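Local atomic coordinates of glucosidase (Croceicoccus marinus, PDB entry 5Z3K), a protein that probably hydrolyses O-glycosidic bonds as a beta-glucosidase of glycoside hydrolase family 39. Residues 44-52 with 334-342; 113-123 with 164-175. All blocks are in the same frame, centred on the assembly; numbering follows the deposited sequence.

Contact 1 of 2, residues 44-52 with 334-342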
loop_
_atom_site.group_PDB
_atom_site.type_symbol
_atom_site.label_atom_id
_atom_site.label_comp_id
_atom_site.label_asym_id
_atom_site.label_seq_id
_atom_site.Cartn_x
_atom_site.Cartn_y
_atom_site.Cartn_z
ATOM N N ASP A 44 -12.116 7.383 -10.231
ATOM C CA ASP A 44 -11.662 7.012 -11.569
ATOM C C ASP A 44 -10.144 6.947 -11.654
ATOM O O ASP A 44 -9.615 6.194 -12.475
ATOM C CB ASP A 44 -12.194 7.991 -12.616
ATOM C CG ASP A 44 -11.933 7.519 -14.031
ATOM O OD1 ASP A 44 -12.515 6.491 -14.438
ATOM O OD2 ASP A 44 -11.138 8.175 -14.735
ATOM N N VAL A 45 -9.430 7.740 -10.841
ATOM C CA VAL A 45 -7.969 7.655 -10.830
ATOM C C VAL A 45 -7.525 6.329 -10.221
ATOM O O VAL A 45 -6.578 5.696 -10.702
ATOM C CB VAL A 45 -7.341 8.855 -10.083
ATOM C CG1 VAL A 45 -5.798 8.793 -10.130
ATOM C CG2 VAL A 45 -7.826 10.184 -10.659
ATOM N N TRP A 46 -8.189 5.894 -9.149
ATOM C CA TRP A 46 -7.875 4.581 -8.581
ATOM C C TRP A 46 -8.129 3.474 -9.603
ATOM O O TRP A 46 -7.343 2.522 -9.722
ATOM C CB TRP A 46 -8.703 4.342 -7.316
ATOM C CG TRP A 46 -8.272 5.081 -6.092
ATOM C CD1 TRP A 46 -7.505 6.206 -6.031
ATOM C CD2 TRP A 46 -8.587 4.733 -4.735
ATOM N NE1 TRP A 46 -7.323 6.586 -4.720
ATOM C CE2 TRP A 46 -7.972 5.694 -3.904
ATOM C CE3 TRP A 46 -9.340 3.710 -4.148
ATOM C CZ2 TRP A 46 -8.082 5.660 -2.512
ATOM C CZ3 TRP A 46 -9.454 3.678 -2.756
ATOM C CH2 TRP A 46 -8.830 4.646 -1.957
ATOM N N ARG A 47 -9.222 3.587 -10.360
ATOM C CA ARG A 47 -9.508 2.624 -11.419
ATOM C C ARG A 47 -8.411 2.624 -12.474
ATOM O O ARG A 47 -7.898 1.565 -12.853
ATOM C CB ARG A 47 -10.862 2.939 -12.066
ATOM C CG ARG A 47 -11.261 1.940 -13.139
ATOM C CD ARG A 47 -12.226 2.559 -14.157
ATOM N NE ARG A 47 -11.705 3.818 -14.677
ATOM C CZ ARG A 47 -10.723 3.927 -15.565
ATOM N NH1 ARG A 47 -10.137 2.842 -16.071
ATOM N NH2 ARG A 47 -10.329 5.134 -15.961
ATOM N N ASN A 48 -8.034 3.812 -12.961
ATOM C CA ASN A 48 -6.979 3.901 -13.967
ATOM C C ASN A 48 -5.639 3.407 -13.434
ATOM O O ASN A 48 -4.821 2.868 -14.196
ATOM C CB ASN A 48 -6.857 5.340 -14.461
ATOM C CG ASN A 48 -6.161 5.423 -15.785
ATOM O OD1 ASN A 48 -6.553 4.747 -16.738
ATOM N ND2 ASN A 48 -5.095 6.217 -15.850
ATOM N N ALA A 49 -5.386 3.585 -12.138
ATOM C CA ALA A 49 -4.175 3.049 -11.531
ATOM C C ALA A 49 -4.252 1.548 -11.282
ATOM O O ALA A 49 -3.262 0.967 -10.825
ATOM C CB ALA A 49 -3.900 3.774 -10.205
ATOM N N GLN A 50 -5.408 0.922 -11.520
ATOM C CA GLN A 50 -5.609 -0.501 -11.243
ATOM C C GLN A 50 -5.275 -0.859 -9.792
ATOM O O GLN A 50 -4.597 -1.852 -9.518
ATOM C CB GLN A 50 -4.809 -1.363 -12.227
ATOM C CG GLN A 50 -5.026 -0.927 -13.678
ATOM C CD GLN A 50 -5.197 -2.087 -14.634
ATOM O OE1 GLN A 50 -5.784 -3.117 -14.293
ATOM N NE2 GLN A 50 -4.691 -1.921 -15.849
ATOM N N VAL A 51 -5.738 -0.026 -8.854
ATOM C CA VAL A 51 -5.682 -0.379 -7.433
ATOM C C VAL A 51 -6.343 -1.736 -7.240
ATOM O O VAL A 51 -7.445 -1.970 -7.744
ATOM C CB VAL A 51 -6.372 0.713 -6.589
ATOM C CG1 VAL A 51 -6.659 0.213 -5.152
ATOM C CG2 VAL A 51 -5.527 1.999 -6.566
ATOM N N THR A 52 -5.672 -2.644 -6.512
ATOM C CA THR A 52 -6.187 -3.990 -6.283
ATOM C C THR A 52 -6.569 -4.273 -4.834
ATOM O O THR A 52 -7.185 -5.314 -4.566
ATOM C CB THR A 52 -5.155 -5.045 -6.726
ATOM O OG1 THR A 52 -3.875 -4.725 -6.169
ATOM C CG2 THR A 52 -5.052 -5.106 -8.243
ATOM N N PHE A 334 1.857 7.101 -9.373
ATOM C CA PHE A 334 0.969 6.120 -8.756
ATOM C C PHE A 334 0.202 5.325 -9.807
ATOM O O PHE A 334 0.095 4.096 -9.706
ATOM C CB PHE A 334 0.013 6.827 -7.797
ATOM C CG PHE A 334 -0.922 5.896 -7.061
ATOM C CD1 PHE A 334 -0.494 5.200 -5.936
ATOM C CD2 PHE A 334 -2.233 5.733 -7.486
ATOM C CE1 PHE A 334 -1.359 4.355 -5.246
ATOM C CE2 PHE A 334 -3.110 4.886 -6.802
ATOM C CZ PHE A 334 -2.668 4.193 -5.685
ATOM N N GLN A 335 -0.315 6.002 -10.843
ATOM C CA GLN A 335 -1.034 5.302 -11.900
ATOM C C GLN A 335 -0.098 4.440 -12.742
ATOM O O GLN A 335 -0.434 3.297 -13.065
ATOM C CB GLN A 335 -1.772 6.306 -12.788
ATOM C CG GLN A 335 -2.918 7.036 -12.078
ATOM C CD GLN A 335 -3.472 8.174 -12.918
ATOM O OE1 GLN A 335 -4.313 7.963 -13.790
ATOM N NE2 GLN A 335 -2.991 9.379 -12.667
ATOM N N LEU A 336 1.067 4.969 -13.132
ATOM C CA LEU A 336 1.958 4.185 -13.987
ATOM C C LEU A 336 2.472 2.946 -13.259
ATOM O O LEU A 336 2.638 1.883 -13.873
ATOM C CB LEU A 336 3.129 5.036 -14.461
ATOM C CG LEU A 336 2.812 6.359 -15.159
ATOM C CD1 LEU A 336 4.104 6.925 -15.704
ATOM C CD2 LEU A 336 1.777 6.188 -16.256
ATOM N N VAL A 337 2.738 3.069 -11.955
ATOM C CA VAL A 337 3.123 1.900 -11.161
ATOM C C VAL A 337 2.010 0.857 -11.174
ATOM O O VAL A 337 2.235 -0.321 -11.477
ATOM C CB VAL A 337 3.473 2.312 -9.717
ATOM C CG1 VAL A 337 3.481 1.099 -8.818
ATOM C CG2 VAL A 337 4.810 3.046 -9.656
ATOM N N GLY A 338 0.792 1.267 -10.824
ATOM C CA GLY A 338 -0.293 0.307 -10.752
ATOM C C GLY A 338 -0.555 -0.383 -12.074
ATOM O O GLY A 338 -0.857 -1.579 -12.113
ATOM N N GLN A 339 -0.452 0.363 -13.180
ATOM C CA GLN A 339 -0.659 -0.246 -14.481
ATOM C C GLN A 339 0.404 -1.299 -14.760
ATOM O O GLN A 339 0.114 -2.343 -15.354
ATOM C CB GLN A 339 -0.673 0.828 -15.565
ATOM C CG GLN A 339 -1.927 1.705 -15.459
ATOM C CD GLN A 339 -1.769 3.047 -16.131
ATOM O OE1 GLN A 339 -0.789 3.302 -16.826
ATOM N NE2 GLN A 339 -2.743 3.928 -15.915
ATOM N N THR A 340 1.639 -1.035 -14.339
ATOM C CA THR A 340 2.708 -2.003 -14.536
ATOM C C THR A 340 2.485 -3.239 -13.677
ATOM O O THR A 340 2.661 -4.369 -14.154
ATOM C CB THR A 340 4.064 -1.367 -14.222
ATOM O OG1 THR A 340 4.244 -0.212 -15.047
ATOM C CG2 THR A 340 5.190 -2.350 -14.493
ATOM N N LEU A 341 2.087 -3.038 -12.412
ATOM C CA LEU A 341 1.813 -4.139 -11.489
ATOM C C LEU A 341 0.568 -4.926 -11.878
ATOM O O LEU A 341 0.376 -6.047 -11.384
ATOM C CB LEU A 341 1.648 -3.611 -10.053
ATOM C CG LEU A 341 2.917 -3.001 -9.439
ATOM C CD1 LEU A 341 2.697 -2.452 -8.017
ATOM C CD2 LEU A 341 4.044 -4.063 -9.473
ATOM N N ALA A 342 -0.284 -4.370 -12.737
ATOM C CA ALA A 342 -1.475 -5.085 -13.161
ATOM C C ALA A 342 -1.199 -6.068 -14.287
ATOM O O ALA A 342 -2.075 -6.883 -14.592
ATOM C CB ALA A 342 -2.573 -4.114 -13.605
HETATM O O HOH W 1 -2.239 -3.126 -10.211
#
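Asn48 is tied to Gln335 and Gln339 by two hydrogen bonds. Its ND2 gives a nearly straight bond to Gln335 OE1 (2.8 Å, 170°). CG lies anti to the backbone N (chi1 -160°), which turns the amide toward helix 329-341. Gln339 NE2 donates to Asn48 O at 2.9 Å, from above the carbonyl plane. The Asn48 and Gln335 amides are strongly twisted against each other. Gln335 NE2 also donates to Thr331 O, so both ends of this amide are held. With an alanine in place of Gln335, Asn48 ND2 would probably lose its acceptor and a gap would open beside Val45 CG1.

Apolar contacts lie next to these bonds. Val45 CG1 rests 3.7 Å from Gln335 CD. Ala49 CB meets Phe334 CE2 at 3.7 Å, and Val51 CG2 approaches the ring edge at CZ.

At the Schellman turn around Gln50 the backbone comes close: Gly338 CA makes a C-H...O contact of 3.0 Å with Ala49 O, where a side chain would clash. One water bridges Gln50 O and Gly338 O.

The first and last helices of the TIM barrel thus meet through neutral amides and backbone carbonyls beside a small apolar patch, with no salt bridge between them.

Contact 2 of 2, residues 113-123 with 164-175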
loop_
_atom_site.group_PDB
_atom_site.type_symbol
_atom_site.label_atom_id
_atom_site.label_comp_id
_atom_site.label_asym_id
_atom_site.label_seq_id
_atom_site.Cartn_x
_atom_site.Cartn_y
_atom_site.Cartn_z
ATOM N N ILE A 113 -9.491 6.309 16.825
ATOM C CA ILE A 113 -8.180 6.940 17.024
ATOM C C ILE A 113 -8.112 8.222 16.199
ATOM O O ILE A 113 -8.378 8.178 14.984
ATOM C CB ILE A 113 -7.062 5.975 16.613
ATOM C CG1 ILE A 113 -7.085 4.719 17.490
ATOM C CG2 ILE A 113 -5.708 6.688 16.622
ATOM C CD1 ILE A 113 -6.519 3.467 16.810
ATOM N N PRO A 114 -7.694 9.370 16.780
ATOM C CA PRO A 114 -7.153 9.510 18.141
ATOM C C PRO A 114 -8.139 9.932 19.227
ATOM O O PRO A 114 -7.724 10.061 20.373
ATOM C CB PRO A 114 -6.109 10.616 17.968
ATOM C CG PRO A 114 -6.759 11.530 16.976
ATOM C CD PRO A 114 -7.526 10.618 16.015
ATOM N N ALA A 115 -9.403 10.177 18.891
ATOM C CA ALA A 115 -10.321 10.662 19.917
ATOM C C ALA A 115 -10.452 9.654 21.049
ATOM O O ALA A 115 -10.497 10.030 22.228
ATOM C CB ALA A 115 -11.683 10.978 19.302
ATOM N N ASN A 116 -10.463 8.365 20.719
ATOM C CA ASN A 116 -10.620 7.317 21.720
ATOM C C ASN A 116 -9.777 6.108 21.352
ATOM O O ASN A 116 -9.901 5.585 20.240
ATOM C CB ASN A 116 -12.077 6.876 21.851
ATOM C CG ASN A 116 -12.210 5.647 22.717
ATOM O OD1 ASN A 116 -11.738 5.640 23.841
ATOM N ND2 ASN A 116 -12.813 4.591 22.182
ATOM N N LYS A 117 -8.946 5.647 22.295
ATOM C CA LYS A 117 -8.163 4.434 22.086
ATOM C C LYS A 117 -8.387 3.403 23.185
ATOM O O LYS A 117 -7.561 2.492 23.357
ATOM C CB LYS A 117 -6.671 4.745 21.951
ATOM C CG LYS A 117 -6.098 5.629 23.021
ATOM C CD LYS A 117 -6.040 7.068 22.531
ATOM C CE LYS A 117 -5.155 7.923 23.418
ATOM N NZ LYS A 117 -5.318 9.352 23.021
ATOM N N GLN A 118 -9.500 3.500 23.908
ATOM C CA GLN A 118 -9.734 2.586 25.018
ATOM C C GLN A 118 -10.004 1.173 24.502
ATOM O O GLN A 118 -10.551 0.994 23.410
ATOM C CB GLN A 118 -10.918 3.059 25.862
ATOM C CG GLN A 118 -10.695 4.389 26.555
ATOM C CD GLN A 118 -11.920 4.838 27.323
ATOM O OE1 GLN A 118 -12.679 4.015 27.833
ATOM N NE2 GLN A 118 -12.128 6.146 27.397
ATOM N N PRO A 119 -9.638 0.149 25.271
ATOM C CA PRO A 119 -10.011 -1.221 24.902
ATOM C C PRO A 119 -11.507 -1.452 25.077
ATOM O O PRO A 119 -12.239 -0.624 25.627
ATOM C CB PRO A 119 -9.189 -2.082 25.868
ATOM C CG PRO A 119 -9.012 -1.190 27.084
ATOM C CD PRO A 119 -8.922 0.210 26.564
ATOM N N ALA A 120 -11.959 -2.611 24.599
ATOM C CA ALA A 120 -13.362 -2.983 24.738
ATOM C C ALA A 120 -13.724 -3.213 26.204
ATOM O O ALA A 120 -12.983 -3.861 26.947
ATOM C CB ALA A 120 -13.659 -4.248 23.936
ATOM N N ARG A 121 -14.882 -2.674 26.602
ATOM C CA ARG A 121 -15.470 -2.860 27.928
ATOM C C ARG A 121 -16.098 -4.239 28.092
ATOM O O ARG A 121 -16.012 -4.841 29.169
ATOM C CB ARG A 121 -16.548 -1.799 28.158
ATOM C CG ARG A 121 -16.221 -0.702 29.145
ATOM C CD ARG A 121 -17.517 -0.212 29.809
ATOM N NE ARG A 121 -18.507 0.276 28.840
ATOM C CZ ARG A 121 -19.657 -0.339 28.568
ATOM N NH1 ARG A 121 -19.960 -1.466 29.180
ATOM N NH2 ARG A 121 -20.506 0.166 27.678
ATOM N N ASP A 122 -16.769 -4.725 27.053
ATOM C CA ASP A 122 -17.570 -5.944 27.106
ATOM C C ASP A 122 -17.109 -6.803 25.937
ATOM O O ASP A 122 -17.585 -6.631 24.809
ATOM C CB ASP A 122 -19.065 -5.620 27.033
ATOM C CG ASP A 122 -19.954 -6.863 27.024
ATOM O OD1 ASP A 122 -19.452 -7.980 26.799
ATOM O OD2 ASP A 122 -21.179 -6.716 27.248
ATOM N N LEU A 123 -16.207 -7.743 26.219
ATOM C CA LEU A 123 -15.543 -8.472 25.142
ATOM C C LEU A 123 -16.516 -9.395 24.419
ATOM O O LEU A 123 -16.438 -9.553 23.193
ATOM C CB LEU A 123 -14.354 -9.257 25.704
ATOM C CG LEU A 123 -13.319 -9.794 24.713
ATOM C CD1 LEU A 123 -12.641 -8.652 23.980
ATOM C CD2 LEU A 123 -12.291 -10.692 25.415
ATOM N N HIS A 164 -2.460 5.225 20.031
ATOM C CA HIS A 164 -3.470 4.474 19.287
ATOM C C HIS A 164 -4.157 3.384 20.093
ATOM O O HIS A 164 -5.249 2.951 19.704
ATOM C CB HIS A 164 -2.860 3.823 18.036
ATOM C CG HIS A 164 -2.542 4.794 16.943
ATOM N ND1 HIS A 164 -2.796 4.530 15.614
ATOM C CD2 HIS A 164 -1.985 6.027 16.983
ATOM C CE1 HIS A 164 -2.413 5.563 14.882
ATOM N NE2 HIS A 164 -1.920 6.486 15.687
ATOM N N PHE A 165 -3.555 2.923 21.184
ATOM C CA PHE A 165 -4.169 1.917 22.046
ATOM C C PHE A 165 -3.740 2.190 23.479
ATOM O O PHE A 165 -2.540 2.161 23.775
ATOM C CB PHE A 165 -3.759 0.505 21.623
ATOM C CG PHE A 165 -4.506 -0.573 22.337
ATOM C CD1 PHE A 165 -5.814 -0.866 21.992
ATOM C CD2 PHE A 165 -3.900 -1.302 23.356
ATOM C CE1 PHE A 165 -6.512 -1.860 22.653
ATOM C CE2 PHE A 165 -4.596 -2.296 24.020
ATOM C CZ PHE A 165 -5.900 -2.574 23.670
ATOM N N SER A 166 -4.706 2.445 24.366
ATOM C CA SER A 166 -4.408 2.735 25.765
ATOM C C SER A 166 -4.718 1.567 26.699
ATOM O O SER A 166 -4.627 1.724 27.925
ATOM C CB SER A 166 -5.167 3.979 26.216
ATOM O OG SER A 166 -6.560 3.826 26.014
ATOM N N GLY A 167 -5.089 0.409 26.164
ATOM C CA GLY A 167 -5.246 -0.775 26.982
ATOM C C GLY A 167 -3.913 -1.452 27.228
ATOM O O GLY A 167 -2.858 -0.990 26.793
ATOM N N THR A 168 -3.962 -2.577 27.935
ATOM C CA THR A 168 -2.753 -3.366 28.113
ATOM C C THR A 168 -2.551 -4.298 26.926
ATOM O O THR A 168 -3.479 -4.538 26.148
ATOM C CB THR A 168 -2.828 -4.192 29.393
ATOM O OG1 THR A 168 -3.855 -5.188 29.258
ATOM C CG2 THR A 168 -3.100 -3.300 30.590
ATOM N N PRO A 169 -1.346 -4.849 26.763
ATOM C CA PRO A 169 -1.170 -5.863 25.710
ATOM C C PRO A 169 -2.120 -7.035 25.846
ATOM O O PRO A 169 -2.704 -7.459 24.839
ATOM C CB PRO A 169 0.300 -6.280 25.869
ATOM C CG PRO A 169 0.960 -5.025 26.389
ATOM C CD PRO A 169 -0.053 -4.403 27.320
ATOM N N ASP A 170 -2.304 -7.569 27.066
ATOM C CA ASP A 170 -3.263 -8.655 27.260
ATOM C C ASP A 170 -4.645 -8.279 26.743
ATOM O O ASP A 170 -5.334 -9.108 26.138
ATOM C CB ASP A 170 -3.351 -9.035 28.740
ATOM C CG ASP A 170 -2.159 -9.848 29.209
ATOM O OD1 ASP A 170 -1.582 -10.612 28.397
ATOM O OD2 ASP A 170 -1.805 -9.725 30.403
ATOM N N GLN A 171 -5.076 -7.041 26.993
ATOM C CA GLN A 171 -6.373 -6.605 26.490
ATOM C C GLN A 171 -6.373 -6.570 24.969
ATOM O O GLN A 171 -7.356 -6.966 24.331
ATOM C CB GLN A 171 -6.728 -5.234 27.065
ATOM C CG GLN A 171 -7.010 -5.253 28.569
ATOM C CD GLN A 171 -7.301 -3.875 29.131
ATOM O OE1 GLN A 171 -6.528 -2.935 28.949
ATOM N NE2 GLN A 171 -8.433 -3.748 29.815
ATOM N N PHE A 172 -5.270 -6.113 24.374
ATOM C CA PHE A 172 -5.149 -6.128 22.917
ATOM C C PHE A 172 -5.188 -7.553 22.379
ATOM O O PHE A 172 -5.874 -7.829 21.390
ATOM C CB PHE A 172 -3.863 -5.415 22.489
ATOM C CG PHE A 172 -3.721 -5.256 20.996
ATOM C CD1 PHE A 172 -3.226 -6.295 20.215
ATOM C CD2 PHE A 172 -4.074 -4.067 20.376
ATOM C CE1 PHE A 172 -3.101 -6.159 18.836
ATOM C CE2 PHE A 172 -3.942 -3.920 18.994
ATOM C CZ PHE A 172 -3.464 -4.970 18.228
ATOM N N TYR A 173 -4.465 -8.478 23.024
ATOM C CA TYR A 173 -4.438 -9.860 22.541
ATOM C C TYR A 173 -5.820 -10.500 22.605
ATOM O O TYR A 173 -6.227 -11.216 21.682
ATOM C CB TYR A 173 -3.451 -10.708 23.354
ATOM C CG TYR A 173 -2.040 -10.176 23.499
ATOM C CD1 TYR A 173 -1.478 -9.322 22.554
ATOM C CD2 TYR A 173 -1.259 -10.549 24.589
ATOM C CE1 TYR A 173 -0.168 -8.846 22.701
ATOM C CE2 TYR A 173 0.035 -10.074 24.751
ATOM C CZ TYR A 173 0.581 -9.229 23.813
ATOM O OH TYR A 173 1.877 -8.776 23.990
ATOM N N GLU A 174 -6.547 -10.289 23.705
ATOM C CA GLU A 174 -7.851 -10.927 23.825
ATOM C C GLU A 174 -8.819 -10.364 22.795
ATOM O O GLU A 174 -9.651 -11.098 22.247
ATOM C CB GLU A 174 -8.391 -10.763 25.248
ATOM C CG GLU A 174 -7.616 -11.560 26.285
ATOM C CD GLU A 174 -7.690 -13.070 26.055
ATOM O OE1 GLU A 174 -6.625 -13.732 26.019
ATOM O OE2 GLU A 174 -8.819 -13.599 25.922
HETATM N N MSE A 175 -8.702 -9.074 22.502
HETATM C CA MSE A 175 -9.500 -8.440 21.466
HETATM C C MSE A 175 -9.156 -9.015 20.093
HETATM O O MSE A 175 -10.044 -9.261 19.274
HETATM C CB MSE A 175 -9.285 -6.934 21.483
HETATM C CG MSE A 175 -10.021 -6.221 22.583
HETATM SE SE MSE A 175 -9.631 -4.333 22.646
HETATM C CE MSE A 175 -10.654 -3.708 21.077
#
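This is loop packing at the C-terminal end of the barrel strands. The loop between strand 104-109 and helix 123-138 lies along the approach to helix 169-186 and its first turns. One strong backbone bond joins them: Ser166 N donates to Lys117 O at 3.0 Å, almost straight (177°).

Before it, Ile113 sets CG2 squarely over one face of the His164 ring, 3.6 Å from the centroid, in a CH-pi contact. CG2 stands anti to the backbone N (chi1 -62° for CG1), which points it at the ring.

Beyond it, Pro119 CG lies 3.8 Å from Gly167 CA. Pro119 CG also meets Gln171 OE1 at 3.6 Å, while its CB faces Phe165 CZ. Thr168 and Gln171 form a capping box: Thr168 OG1 accepts from Gln171 N, and Gln171 OE1 from Thr168 N, which holds the Gln171 amide beside the proline.

The selenium of selenomethionine Met175 sits 3.5 Å from Ala120 N, a buried amide with no partner in the model. Leu123 CD1 packs on Met175 CG at 3.8 Å.

Met175 and Ala120 also touch Tyr126 of helix 123-138. On the far side of helix 169-186, Phe172 reaches Phe154 of strand 151-154 and Phe210 of helix 208-216.

How the contacts relate
Contact 1 and contact 2 lie on opposite sides of the chain's centre, with centres 35 Å apart and nearest atoms about 17 Å apart. They do not touch. Residues 113-175 are nested in the loop that contact 1 closes. Contact 1 joins the helices that follow the first and last barrel strands and borders the beta-sheet domain through Leu373 and Leu477. Contact 2 joins the units after the third and fourth strands. A glycerol, probably from the crystallisation liquor, lies about 3 Å from the side chain of Ala120. Residues close in sequence to contact 1 reach contact 2: Tyr57, soon after 44-52, touches Ile113, and Tyr312, ahead of helix 329-341, touches Pro114 and His164. The strand ends near contact 2 are where TIM-barrel enzymes carry their active sites.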